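Long-range contacts in pirin-like protein (Geobacillus kaustophilus, PDB 2P17), which is a member of the iron-binding pirin family of the cupin superfamily, of unknown function, and binds one iron ion per subunit: residues Gly177-Gln182 / Asn228-Glu233; Ala145-Phe150 / Val170-Glu175; Gln4-Arg9 / Phe201-Ile206. One frame throughout, in Å; residues are numbered along the deposited sequence.

Contact 1: residues Gly177-Gln182 / Asn228-Glu233; sequences GTTVVQ and NVTARE
Strands 179-182 and 228-231 run antiparallel in the C-terminal cupin domain of this pirin, with 155° between their directions and axes 4.6 Å apart at closest approach. Val180 and Val229 form the hydrogen-bonded pair, with Val180 N to Val229 O at 2.7 Å and Val229 N to Val180 O at 2.8 Å. Beyond the strand proper the ladder continues into the turn: Ala231 N reaches Thr178 O, and Gly177 N donates to Ala231 O over 2.9 Å.

Side chains alternate between the two faces. Thr179 and Thr230, a non-hydrogen-bonded pair, cross obliquely so that their hydroxyls meet, OG1 to OG1 at 2.8 Å in a hydrogen bond that either could donate. In both threonines the hydroxyl stands beside the backbone N (chi1 -61° and -56°), and the CG2 methyl of each lies 3.6 Å from OG1 of the other. Farther along the same face, Val181 and Asn228 lie side by side, and the CG2 methyl of Val181 rests 3.4 Å from Asn228 OD1. On the other face Val180 and Val229 stand next to each other, their CB atoms 4.5 Å apart.

Both of these valines also pack on neighbouring strands. Val180 leans on Val174 of strand 167-174 and on Ala145 and Ile147 of strand 145-149, whereas Val229 meets Phe201 and Leu235. Strand 198-201 flanks the far edge of strand 224-231, with backbone hydrogen bonding between Thr230 and Val200.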
loop_
_atom_site.group_PDB
_atom_site.type_symbol
_atom_site.label_atom_id
_atom_site.label_comp_id
_atom_site.label_asym_id
_atom_site.label_seq_id
_atom_site.Cartn_x
_atom_site.Cartn_y
_atom_site.Cartn_z
ATOM N N GLY A 177 21.365 4.257 9.308
ATOM C CA GLY A 177 22.630 4.064 8.603
ATOM C C GLY A 177 22.628 2.990 7.530
ATOM O O GLY A 177 23.533 2.931 6.704
ATOM N N THR A 178 21.616 2.121 7.550
ATOM C CA THR A 178 21.506 1.064 6.544
ATOM C C THR A 178 20.826 1.553 5.258
ATOM O O THR A 178 19.849 2.296 5.298
ATOM C CB THR A 178 20.757 -0.162 7.121
ATOM O OG1 THR A 178 21.553 -0.747 8.159
ATOM C CG2 THR A 178 20.500 -1.238 6.046
ATOM N N THR A 179 21.383 1.117 4.134
ATOM C CA THR A 179 20.836 1.375 2.807
ATOM C C THR A 179 20.218 0.089 2.268
ATOM O O THR A 179 20.819 -0.988 2.362
ATOM C CB THR A 179 21.923 1.910 1.838
ATOM O OG1 THR A 179 22.438 3.146 2.350
ATOM C CG2 THR A 179 21.340 2.163 0.448
ATOM N N VAL A 180 19.011 0.226 1.716
ATOM C CA VAL A 180 18.237 -0.875 1.133
ATOM C C VAL A 180 17.885 -0.483 -0.290
ATOM O O VAL A 180 17.649 0.694 -0.570
ATOM C CB VAL A 180 16.904 -1.109 1.914
ATOM C CG1 VAL A 180 16.058 -2.200 1.270
ATOM C CG2 VAL A 180 17.175 -1.474 3.352
ATOM N N VAL A 181 17.833 -1.470 -1.179
ATOM C CA VAL A 181 17.450 -1.235 -2.565
ATOM C C VAL A 181 16.203 -2.042 -2.911
ATOM O O VAL A 181 16.140 -3.253 -2.630
ATOM C CB VAL A 181 18.584 -1.663 -3.530
ATOM C CG1 VAL A 181 18.168 -1.477 -4.966
ATOM C CG2 VAL A 181 19.853 -0.869 -3.253
ATOM N N GLN A 182 15.217 -1.375 -3.509
ATOM C CA GLN A 182 14.065 -2.056 -4.105
ATOM C C GLN A 182 14.123 -1.972 -5.637
ATOM O O GLN A 182 14.220 -0.874 -6.196
ATOM C CB GLN A 182 12.767 -1.435 -3.596
ATOM C CG GLN A 182 11.522 -1.997 -4.273
ATOM C CD GLN A 182 11.235 -3.442 -3.915
ATOM O OE1 GLN A 182 11.412 -3.850 -2.770
ATOM N NE2 GLN A 182 10.780 -4.220 -4.889
ATOM N N ASN A 228 16.726 3.499 -4.110
ATOM C CA ASN A 228 17.592 3.461 -2.942
ATOM C C ASN A 228 16.930 4.114 -1.733
ATOM O O ASN A 228 16.298 5.162 -1.852
ATOM C CB ASN A 228 18.928 4.161 -3.243
ATOM C CG ASN A 228 19.747 3.448 -4.302
ATOM O OD1 ASN A 228 19.546 2.265 -4.576
ATOM N ND2 ASN A 228 20.683 4.171 -4.905
ATOM N N VAL A 229 17.067 3.468 -0.580
ATOM C CA VAL A 229 16.515 3.947 0.679
ATOM C C VAL A 229 17.610 3.885 1.738
ATOM O O VAL A 229 18.184 2.819 1.957
ATOM C CB VAL A 229 15.352 3.030 1.162
ATOM C CG1 VAL A 229 14.897 3.408 2.567
ATOM C CG2 VAL A 229 14.173 3.098 0.190
ATOM N N THR A 230 17.904 5.014 2.384
ATOM C CA THR A 230 18.863 5.025 3.505
ATOM C C THR A 230 18.186 5.574 4.753
ATOM O O THR A 230 17.711 6.702 4.742
ATOM C CB THR A 230 20.122 5.868 3.184
ATOM O OG1 THR A 230 20.731 5.376 1.982
ATOM C CG2 THR A 230 21.123 5.786 4.328
ATOM N N ALA A 231 18.145 4.779 5.827
ATOM C CA ALA A 231 17.523 5.248 7.081
ATOM C C ALA A 231 18.430 6.239 7.790
ATOM O O ALA A 231 19.640 6.032 7.864
ATOM C CB ALA A 231 17.207 4.086 8.012
ATOM N N ARG A 232 17.836 7.309 8.303
ATOM C CA ARG A 232 18.547 8.185 9.231
ATOM C C ARG A 232 18.102 7.929 10.669
ATOM O O ARG A 232 18.943 7.723 11.542
ATOM C CB ARG A 232 18.433 9.642 8.796
ATOM C CG ARG A 232 19.198 9.922 7.486
ATOM C CD ARG A 232 20.693 9.553 7.589
ATOM N NE ARG A 232 21.331 9.414 6.280
ATOM C CZ ARG A 232 22.571 8.971 6.093
ATOM N NH1 ARG A 232 23.062 8.880 4.863
ATOM N N GLU A 233 16.794 7.938 10.911
ATOM C CA GLU A 233 16.237 7.363 12.131
ATOM C C GLU A 233 15.734 5.941 11.829
ATOM O O GLU A 233 15.684 5.535 10.656
ATOM C CB GLU A 233 15.091 8.212 12.667
ATOM C CG GLU A 233 15.422 9.651 12.993
ATOM C CD GLU A 233 14.164 10.429 13.318
ATOM O OE1 GLU A 233 13.397 10.756 12.385
ATOM O OE2 GLU A 233 13.929 10.685 14.517
#

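Contact 2: residues Ala145-Phe150 / Val170-Glu175; sequences ATIRVF and VEMIVE
Strands 145-149 and 170-174 run antiparallel with axes 4.6 Å apart, and Thr146-Ile173 and Arg148-Glu171 are the hydrogen-bonded pairs. They are neighbouring strands of the jelly-roll barrel that defines the cupin fold, with segment 170-175 in the C-terminal cupin domain. Each pair exchanges two backbone bonds; Arg148 N to Glu171 O and Glu171 N to Arg148 O are both 2.8 Å.

Ala145, Ile147, Val149, Val170, Met172 and Val174 form a buried apolar face. Here the CG2 methyl of Ile147, anti to its own backbone N, lies 3.8 Å from Val170 CB, while its other branch passes alongside selenomethionine Met172, CG1 to CG at 4.1 Å. Val149 adds its CG2 beside Val170 CG1.

The other face is mixed. Thr146 and Ile173 lie side by side there, the threonine hydroxyl next to CB of the isoleucine. Arg148 and Glu171 rise together and join in a salt bridge, NH1 to OE1 at 2.9 Å. The chain of Arg148 starts out extended and bends at chi3 (-69°), which brings the guanidinium over to the extended glutamate. The two planes are turned 73° against each other: OE1 lies close to the guanidinium plane, but NH1 meets OE1 from above the carboxylate plane. The hydrogen bond is bent as well, 142° at the hydrogen. OE1 also sits 3.7 Å from CE2 at the edge of the Phe150 ring. The second oxygen, OE2, is engaged by Arg236 and the hydroxyl of Tyr65, so both oxygens of this buried carboxylate have partners and its negative charge is probably well stabilised. Beside the salt bridge, a water molecule donates to Glu171 O at 3.0 Å and is hydrogen-bonded to Thr146 OG1 at 2.9 Å.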
loop_
_atom_site.group_PDB
_atom_site.type_symbol
_atom_site.label_atom_id
_atom_site.label_comp_id
_atom_site.label_asym_id
_atom_site.label_seq_id
_atom_site.Cartn_x
_atom_site.Cartn_y
_atom_site.Cartn_z
ATOM N N ALA A 145 18.177 -4.577 8.024
ATOM C CA ALA A 145 16.869 -4.338 7.396
ATOM C C ALA A 145 16.069 -5.599 7.125
ATOM O O ALA A 145 16.623 -6.664 6.845
ATOM C CB ALA A 145 17.027 -3.543 6.098
ATOM N N THR A 146 14.754 -5.456 7.176
ATOM C CA THR A 146 13.866 -6.503 6.698
ATOM C C THR A 146 12.922 -5.883 5.692
ATOM O O THR A 146 12.462 -4.752 5.866
ATOM C CB THR A 146 13.066 -7.188 7.808
ATOM O OG1 THR A 146 12.355 -6.216 8.565
ATOM C CG2 THR A 146 13.974 -7.965 8.747
ATOM N N ILE A 147 12.698 -6.608 4.606
ATOM C CA ILE A 147 11.761 -6.193 3.572
ATOM C C ILE A 147 10.742 -7.317 3.458
ATOM O O ILE A 147 11.062 -8.405 2.964
ATOM C CB ILE A 147 12.458 -5.943 2.217
ATOM C CG1 ILE A 147 13.564 -4.888 2.374
ATOM C CG2 ILE A 147 11.434 -5.510 1.164
ATOM C CD1 ILE A 147 14.948 -5.498 2.547
ATOM N N ARG A 148 9.529 -7.055 3.947
ATOM C CA ARG A 148 8.450 -8.040 3.970
ATOM C C ARG A 148 7.594 -7.821 2.737
ATOM O O ARG A 148 7.153 -6.714 2.465
ATOM C CB ARG A 148 7.617 -7.872 5.239
ATOM C CG ARG A 148 6.571 -8.939 5.450
ATOM C CD ARG A 148 5.954 -8.795 6.827
ATOM N NE ARG A 148 6.903 -9.145 7.888
ATOM C CZ ARG A 148 7.546 -8.283 8.682
ATOM N NH1 ARG A 148 7.396 -6.949 8.581
ATOM N NH2 ARG A 148 8.374 -8.778 9.593
ATOM N N VAL A 149 7.386 -8.883 1.972
ATOM C CA VAL A 149 6.725 -8.766 0.684
ATOM C C VAL A 149 5.265 -9.198 0.821
ATOM O O VAL A 149 4.977 -10.374 1.026
ATOM C CB VAL A 149 7.438 -9.601 -0.410
ATOM C CG1 VAL A 149 6.842 -9.304 -1.782
ATOM C CG2 VAL A 149 8.943 -9.319 -0.399
ATOM N N PHE A 150 4.346 -8.242 0.686
ATOM C CA PHE A 150 2.911 -8.521 0.745
ATOM C C PHE A 150 2.312 -8.824 -0.616
ATOM O O PHE A 150 1.295 -9.513 -0.713
ATOM C CB PHE A 150 2.159 -7.368 1.408
ATOM C CG PHE A 150 2.303 -7.352 2.900
ATOM C CD1 PHE A 150 1.487 -8.155 3.679
ATOM C CD2 PHE A 150 3.266 -6.556 3.523
ATOM C CE1 PHE A 150 1.597 -8.162 5.059
ATOM C CE2 PHE A 150 3.387 -6.557 4.924
ATOM C CZ PHE A 150 2.557 -7.369 5.683
ATOM N N VAL A 170 5.610 -3.752 -0.434
ATOM C CA VAL A 170 6.594 -4.210 0.522
ATOM C C VAL A 170 6.638 -3.317 1.745
ATOM O O VAL A 170 6.435 -2.100 1.655
ATOM C CB VAL A 170 8.023 -4.309 -0.085
ATOM C CG1 VAL A 170 8.081 -5.305 -1.265
ATOM C CG2 VAL A 170 8.569 -2.951 -0.494
ATOM N N GLU A 171 6.875 -3.932 2.891
ATOM C CA GLU A 171 7.103 -3.197 4.122
ATOM C C GLU A 171 8.584 -3.259 4.481
ATOM O O GLU A 171 9.149 -4.349 4.606
ATOM C CB GLU A 171 6.255 -3.788 5.237
ATOM C CG GLU A 171 6.404 -3.073 6.572
ATOM C CD GLU A 171 5.620 -3.758 7.649
ATOM O OE1 GLU A 171 5.479 -4.992 7.556
ATOM O OE2 GLU A 171 5.170 -3.069 8.585
HETATM N N MSE A 172 9.199 -2.093 4.645
HETATM C CA MSE A 172 10.610 -2.023 5.013
HETATM C C MSE A 172 10.765 -1.524 6.425
HETATM O O MSE A 172 10.144 -0.529 6.805
HETATM C CB MSE A 172 11.372 -1.085 4.090
HETATM C CG MSE A 172 11.288 -1.443 2.650
HETATM SE SE MSE A 172 12.537 -0.328 1.699
HETATM C CE MSE A 172 11.773 -0.523 0.054
ATOM N N ILE A 173 11.583 -2.233 7.193
ATOM C CA ILE A 173 12.017 -1.786 8.510
ATOM C C ILE A 173 13.536 -1.714 8.426
ATOM O O ILE A 173 14.205 -2.731 8.202
ATOM C CB ILE A 173 11.583 -2.735 9.628
ATOM C CG1 ILE A 173 10.049 -2.889 9.650
ATOM C CG2 ILE A 173 12.082 -2.199 10.970
ATOM C CD1 ILE A 173 9.524 -3.943 10.649
ATOM N N VAL A 174 14.066 -0.505 8.579
ATOM C CA VAL A 174 15.467 -0.245 8.262
ATOM C C VAL A 174 16.139 0.437 9.445
ATOM O O VAL A 174 15.639 1.436 9.950
ATOM C CB VAL A 174 15.588 0.645 7.002
ATOM C CG1 VAL A 174 17.036 0.734 6.550
ATOM C CG2 VAL A 174 14.732 0.089 5.844
ATOM N N GLU A 175 17.277 -0.105 9.869
ATOM C CA GLU A 175 18.037 0.471 10.979
ATOM C C GLU A 175 18.799 1.709 10.512
ATOM O O GLU A 175 19.206 1.791 9.347
ATOM C CB GLU A 175 18.988 -0.573 11.590
ATOM C CG GLU A 175 18.323 -1.893 12.040
ATOM C CD GLU A 175 17.221 -1.710 13.076
ATOM O OE1 GLU A 175 17.481 -1.069 14.115
ATOM O OE2 GLU A 175 16.094 -2.221 12.859
HETATM O O HOH W 1 9.790 -5.627 7.240
#

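Contact 3: residues Gln4-Arg9 / Phe201-Ile206; sequences QRRIRR and FGADNI
Ile7 is the centre of this contact, its side chain lodged against Phe201 and Ile206 at the two ends of the turn of a beta hairpin, formed by the antiparallel strands 198-201 and 206-209 of the C-terminal cupin domain. Its CG1 branch reaches Phe201, lying 3.8 Å from CB, so that it meets the root of that side chain while the phenyl ring leads off into the domain core. Ile206 comes at an angle to Ile7, with the two CB atoms 4.0 Å apart. CG2 of each isoleucine, anti to the backbone N, faces CG2 of the other at 4.1 Å.

Towards the N terminus the contact passes to the tip of the hairpin, a type I turn from Gly202 to Asn205. Ala203 turns its methyl to Gln4 and Arg6, touching Gln4 CB and Arg6 CG each at 3.9 Å. Its N-H donates to Arg5 O over 2.9 Å. Gly202 tucks its CA against that same oxygen. Arg6 lies alongside Asp204, but it is the aliphatic CG that nears the carboxylate, 3.5 Å from OD2; the charged groups stay apart, with planes turned 46° to each other. OD2 instead receives a hydrogen bond from a water that also donates to Ile7 O. A second water accepts from Ile7 N and Asp204 N and donates to Phe201 O, so much of the polar joining here is indirect.

The loop thus packs on the N-terminal strand 3-19, which itself runs between strands 212-216 and 224-231. Arg5 is anchored by Thr225 OG1, Ile7 touches Leu227 and Phe216, and the Phe201 ring is surrounded by Leu192, Ile194, Leu214, Leu235 and Leu237.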
loop_
_atom_site.group_PDB
_atom_site.type_symbol
_atom_site.label_atom_id
_atom_site.label_comp_id
_atom_site.label_asym_id
_atom_site.label_seq_id
_atom_site.Cartn_x
_atom_site.Cartn_y
_atom_site.Cartn_z
ATOM N N GLN A 4 18.475 4.455 -11.676
ATOM C CA GLN A 4 18.058 4.897 -10.344
ATOM C C GLN A 4 16.840 5.804 -10.401
ATOM O O GLN A 4 16.869 6.870 -11.036
ATOM C CB GLN A 4 19.202 5.641 -9.641
ATOM C CG GLN A 4 20.425 4.783 -9.375
ATOM C CD GLN A 4 20.104 3.573 -8.526
ATOM O OE1 GLN A 4 19.530 3.695 -7.437
ATOM N NE2 GLN A 4 20.457 2.391 -9.020
ATOM N N ARG A 5 15.772 5.398 -9.721
ATOM C CA ARG A 5 14.605 6.257 -9.601
ATOM C C ARG A 5 14.871 7.468 -8.707
ATOM O O ARG A 5 15.688 7.400 -7.775
ATOM C CB ARG A 5 13.410 5.462 -9.088
ATOM C CG ARG A 5 12.945 4.401 -10.086
ATOM C CD ARG A 5 11.431 4.335 -10.156
ATOM N NE ARG A 5 10.961 3.174 -10.914
ATOM C CZ ARG A 5 9.704 3.029 -11.341
ATOM N NH1 ARG A 5 8.786 3.966 -11.102
ATOM N NH2 ARG A 5 9.340 1.939 -11.997
ATOM N N ARG A 6 14.150 8.545 -9.004
ATOM C CA ARG A 6 14.178 9.794 -8.256
ATOM C C ARG A 6 12.843 9.945 -7.538
ATOM O O ARG A 6 11.847 9.308 -7.912
ATOM C CB ARG A 6 14.374 10.980 -9.217
ATOM C CG ARG A 6 15.775 11.120 -9.785
ATOM C CD ARG A 6 15.786 12.051 -10.985
ATOM N NE ARG A 6 15.298 11.380 -12.187
ATOM C CZ ARG A 6 14.105 11.578 -12.742
ATOM N NH1 ARG A 6 13.256 12.451 -12.218
ATOM N NH2 ARG A 6 13.765 10.903 -13.833
ATOM N N ILE A 7 12.820 10.787 -6.510
ATOM C CA ILE A 7 11.586 11.207 -5.879
ATOM C C ILE A 7 11.084 12.462 -6.584
ATOM O O ILE A 7 11.726 13.524 -6.532
ATOM C CB ILE A 7 11.763 11.453 -4.356
ATOM C CG1 ILE A 7 12.274 10.179 -3.650
ATOM C CG2 ILE A 7 10.446 11.976 -3.745
ATOM C CD1 ILE A 7 11.477 8.898 -3.972
ATOM N N ARG A 8 9.951 12.333 -7.265
ATOM C CA ARG A 8 9.432 13.434 -8.077
ATOM C C ARG A 8 8.527 14.383 -7.297
ATOM O O ARG A 8 8.281 15.513 -7.739
ATOM C CB ARG A 8 8.724 12.915 -9.323
ATOM C CG ARG A 8 7.505 12.065 -9.038
ATOM C CD ARG A 8 6.781 11.628 -10.311
ATOM N NE ARG A 8 5.606 10.852 -9.944
ATOM C CZ ARG A 8 4.415 11.377 -9.672
ATOM N NH1 ARG A 8 4.230 12.687 -9.783
ATOM N NH2 ARG A 8 3.408 10.595 -9.305
ATOM N N ARG A 9 8.040 13.937 -6.140
ATOM C CA ARG A 9 7.166 14.760 -5.315
ATOM C C ARG A 9 7.097 14.221 -3.899
ATOM O O ARG A 9 7.112 13.005 -3.695
ATOM C CB ARG A 9 5.762 14.808 -5.922
ATOM C CG ARG A 9 4.781 15.677 -5.159
ATOM C CD ARG A 9 3.592 16.083 -6.008
ATOM N NE ARG A 9 2.787 14.941 -6.436
ATOM C CZ ARG A 9 1.861 14.339 -5.694
ATOM N NH1 ARG A 9 1.609 14.730 -4.446
ATOM N NH2 ARG A 9 1.176 13.324 -6.203
ATOM N N PHE A 201 16.161 9.264 0.097
ATOM C CA PHE A 201 15.511 8.389 -0.876
ATOM C C PHE A 201 15.875 8.744 -2.294
ATOM O O PHE A 201 15.918 9.916 -2.652
ATOM C CB PHE A 201 13.987 8.492 -0.727
ATOM C CG PHE A 201 13.481 8.040 0.602
ATOM C CD1 PHE A 201 13.108 6.711 0.797
ATOM C CD2 PHE A 201 13.393 8.925 1.671
ATOM C CE1 PHE A 201 12.638 6.291 2.027
ATOM C CE2 PHE A 201 12.943 8.501 2.907
ATOM C CZ PHE A 201 12.561 7.187 3.087
ATOM N N GLY A 202 16.098 7.719 -3.108
ATOM C CA GLY A 202 16.266 7.901 -4.545
ATOM C C GLY A 202 17.623 8.419 -4.945
ATOM O O GLY A 202 18.518 8.574 -4.115
ATOM N N ALA A 203 17.759 8.702 -6.240
ATOM C CA ALA A 203 19.032 9.125 -6.813
ATOM C C ALA A 203 19.608 10.397 -6.196
ATOM O O ALA A 203 20.835 10.545 -6.104
ATOM C CB ALA A 203 18.897 9.289 -8.308
ATOM N N ASP A 204 18.728 11.296 -5.765
ATOM C CA ASP A 204 19.133 12.606 -5.259
ATOM C C ASP A 204 19.081 12.705 -3.732
ATOM O O ASP A 204 19.228 13.801 -3.177
ATOM C CB ASP A 204 18.260 13.703 -5.876
ATOM C CG ASP A 204 18.351 13.747 -7.387
ATOM O OD1 ASP A 204 19.482 13.803 -7.916
ATOM O OD2 ASP A 204 17.288 13.726 -8.048
ATOM N N ASN A 205 18.857 11.578 -3.057
ATOM C CA ASN A 205 18.835 11.544 -1.590
ATOM C C ASN A 205 17.860 12.560 -0.988
ATOM O O ASN A 205 18.203 13.339 -0.088
ATOM C CB ASN A 205 20.251 11.708 -1.012
ATOM C CG ASN A 205 21.186 10.594 -1.437
ATOM O OD1 ASN A 205 20.875 9.423 -1.279
ATOM N ND2 ASN A 205 22.345 10.960 -1.960
ATOM N N ILE A 206 16.633 12.537 -1.500
ATOM C CA ILE A 206 15.567 13.411 -1.029
ATOM C C ILE A 206 15.098 12.953 0.351
ATOM O O ILE A 206 14.906 11.757 0.590
ATOM C CB ILE A 206 14.384 13.407 -2.037
ATOM C CG1 ILE A 206 14.809 13.999 -3.385
ATOM C CG2 ILE A 206 13.144 14.114 -1.488
ATOM C CD1 ILE A 206 15.368 15.440 -3.343
HETATM O O HOH W 2 15.677 11.119 -5.321
HETATM O O HOH W 3 14.881 13.310 -6.750
#

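From the N terminus, segment 4-9 waits for most of the chain before 201-206 closes contact 3, the longest of the three loops. Contact 2 opens and closes entirely within that span, as 170-175 returns to 145-150. Contact 1 begins next, at 177-182, but is completed by 228-233 only after contact 3 has closed, so contacts 1 and 3 cross. Contacts 1 and 2 pack directly, Ala231 CB lying 3.3 Å from Glu175 O, while Asn228 O and Gly202 N probably join contacts 1 and 3 by a hydrogen bond. Contact 3 ties the N-terminal strand to the C-terminal cupin domain, whereas contacts 1 and 2 join strands 179-185 to 224-231 and 145-149 to 167-174.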